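Local coordinates for UL37 (Suid herpesvirus 1, PDB 4K70), which is an inner tegument protein of the herpesvirus particle, of which this chain is the N-terminal half, and probably has an essential role in controlling viral trafficking, at residues P151-P156 / W190-A195. Numbering follows the deposited sequence.
Sequences PRVVPP and WALPLA
Leu192 and Ala195 form two bumps, three residues apart, on one side of helix 191-201, and the extended loop 151-156 follows their outline. The smaller bump is the methyl of Ala195. It fits into a shallow hollow made by two backbone carbonyls and a valine branch. Its CB lies 3.4 Å from Arg152 O and 3.8 Å from Pro151 O, and Val153 CG2 completes the hollow at 4.1 Å from the same CB. The small side chain lets the loop come close: the CA atoms of Pro151 and Ala195 are 4.5 Å apart.

Val153 sits over the gap between the two bumps and uses one branch on each. CG1 is anti to the backbone N (chi1 174°) and meets Leu192 CD1 at 3.6 Å, while CG2 goes to Ala195.

Leu192 is the larger bump. A chi1 of 173° swings CG away from the backbone N, and the fork reaches out from the helix to two patches of the loop. CD1 packs against Val153 CG1 and also approaches Val154 O. CD2 turns to the ring of Pro156, 3.9 Å from CG and 4.0 Å from CD. The leucine and proline side chains cross at about a right angle. The contact is one of shape and apolar surface, with three backbone carbonyls lying against methyl groups.

Val153 and Arg199 belong to a sodium site. In this chain of helices without strands, the loop linking helix 144-149 to helix 156-159 is packed onto a third helix, 191-201. Leu334 of helix 333-342 packs on both Val153 and Leu192, and Pro333 on Pro156. Val147 of helix 144-149 touches Ala195, and Leu194 packs on Ile218 and Phe222 of helix 208-223.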
loop_
_atom_site.group_PDB
_atom_site.type_symbol
_atom_site.label_atom_id
_atom_site.label_comp_id
_atom_site.label_asym_id
_atom_site.label_seq_id
_atom_site.Cartn_x
_atom_site.Cartn_y
_atom_site.Cartn_z
ATOM N N PRO A 151 3.598 -19.170 -7.009
ATOM C CA PRO A 151 3.989 -18.363 -5.843
ATOM C C PRO A 151 5.110 -17.374 -6.137
ATOM O O PRO A 151 6.194 -17.461 -5.533
ATOM C CB PRO A 151 4.462 -19.416 -4.827
ATOM C CG PRO A 151 4.948 -20.548 -5.663
ATOM C CD PRO A 151 4.056 -20.567 -6.898
ATOM N N ARG A 152 4.842 -16.435 -7.040
ATOM C CA ARG A 152 5.819 -15.422 -7.406
ATOM C C ARG A 152 6.024 -14.406 -6.282
ATOM O O ARG A 152 5.065 -13.847 -5.745
ATOM C CB ARG A 152 5.422 -14.711 -8.711
ATOM C CG ARG A 152 6.582 -13.870 -9.290
ATOM C CD ARG A 152 6.352 -13.389 -10.727
ATOM N NE ARG A 152 5.091 -12.671 -10.891
ATOM C CZ ARG A 152 3.979 -13.222 -11.371
ATOM N NH1 ARG A 152 3.979 -14.499 -11.743
ATOM N NH2 ARG A 152 2.867 -12.496 -11.489
ATOM N N VAL A 153 7.288 -14.182 -5.932
ATOM C CA VAL A 153 7.651 -13.209 -4.913
ATOM C C VAL A 153 7.995 -11.879 -5.578
ATOM O O VAL A 153 8.966 -11.780 -6.327
ATOM C CB VAL A 153 8.843 -13.695 -4.077
ATOM C CG1 VAL A 153 9.295 -12.605 -3.113
ATOM C CG2 VAL A 153 8.474 -14.973 -3.327
ATOM N N VAL A 154 7.182 -10.862 -5.309
ATOM C CA VAL A 154 7.364 -9.552 -5.922
ATOM C C VAL A 154 7.745 -8.500 -4.878
ATOM O O VAL A 154 7.106 -8.401 -3.829
ATOM C CB VAL A 154 6.070 -9.087 -6.608
ATOM C CG1 VAL A 154 6.303 -7.772 -7.311
ATOM C CG2 VAL A 154 5.566 -10.150 -7.584
ATOM N N PRO A 155 8.781 -7.699 -5.162
ATOM C CA PRO A 155 9.072 -6.607 -4.226
ATOM C C PRO A 155 7.909 -5.621 -4.219
ATOM O O PRO A 155 7.461 -5.227 -5.287
ATOM C CB PRO A 155 10.320 -5.952 -4.820
ATOM C CG PRO A 155 10.919 -7.011 -5.740
ATOM C CD PRO A 155 9.755 -7.778 -6.269
ATOM N N PRO A 156 7.408 -5.246 -3.032
ATOM C CA PRO A 156 6.281 -4.312 -2.919
ATOM C C PRO A 156 6.486 -3.017 -3.719
ATOM O O PRO A 156 5.528 -2.403 -4.188
ATOM C CB PRO A 156 6.257 -4.009 -1.424
ATOM C CG PRO A 156 6.735 -5.274 -0.808
ATOM C CD PRO A 156 7.841 -5.733 -1.712
ATOM N N TRP A 190 -0.771 -7.946 -0.216
ATOM C CA TRP A 190 -1.182 -9.039 0.656
ATOM C C TRP A 190 -0.586 -10.373 0.203
ATOM O O TRP A 190 -0.393 -11.279 1.010
ATOM C CB TRP A 190 -2.711 -9.135 0.684
ATOM C CG TRP A 190 -3.244 -9.459 -0.655
ATOM C CD1 TRP A 190 -3.578 -8.577 -1.632
ATOM C CD2 TRP A 190 -3.449 -10.767 -1.201
ATOM N NE1 TRP A 190 -3.998 -9.252 -2.753
ATOM C CE2 TRP A 190 -3.924 -10.600 -2.514
ATOM C CE3 TRP A 190 -3.281 -12.064 -0.701
ATOM C CZ2 TRP A 190 -4.237 -11.680 -3.342
ATOM C CZ3 TRP A 190 -3.591 -13.138 -1.526
ATOM C CH2 TRP A 190 -4.063 -12.937 -2.830
ATOM N N ALA A 191 -0.267 -10.476 -1.083
ATOM C CA ALA A 191 0.147 -11.748 -1.670
ATOM C C ALA A 191 1.580 -12.154 -1.322
ATOM O O ALA A 191 1.936 -13.336 -1.415
ATOM C CB ALA A 191 -0.038 -11.710 -3.178
ATOM N N LEU A 192 2.410 -11.183 -0.944
ATOM C CA LEU A 192 3.827 -11.464 -0.689
ATOM C C LEU A 192 4.047 -12.517 0.424
ATOM O O LEU A 192 4.732 -13.515 0.207
ATOM C CB LEU A 192 4.597 -10.168 -0.412
ATOM C CG LEU A 192 6.057 -10.322 0.043
ATOM C CD1 LEU A 192 6.881 -11.046 -1.010
ATOM C CD2 LEU A 192 6.653 -8.960 0.386
ATOM N N PRO A 193 3.453 -12.307 1.609
ATOM C CA PRO A 193 3.579 -13.278 2.711
ATOM C C PRO A 193 3.036 -14.661 2.347
ATOM O O PRO A 193 3.537 -15.677 2.833
ATOM C CB PRO A 193 2.696 -12.684 3.810
ATOM C CG PRO A 193 2.612 -11.241 3.509
ATOM C CD PRO A 193 2.756 -11.081 2.023
ATOM N N LEU A 194 1.995 -14.696 1.519
ATOM C CA LEU A 194 1.447 -15.959 1.044
ATOM C C LEU A 194 2.451 -16.666 0.138
ATOM O O LEU A 194 2.729 -17.848 0.327
ATOM C CB LEU A 194 0.104 -15.743 0.311
ATOM C CG LEU A 194 -0.410 -16.944 -0.480
ATOM C CD1 LEU A 194 -0.578 -18.151 0.423
ATOM C CD2 LEU A 194 -1.733 -16.624 -1.203
ATOM N N ALA A 195 2.974 -15.947 -0.857
ATOM C CA ALA A 195 4.000 -16.491 -1.753
ATOM C C ALA A 195 5.235 -16.979 -0.980
ATOM O O ALA A 195 5.788 -18.049 -1.263
ATOM C CB ALA A 195 4.417 -15.445 -2.787
#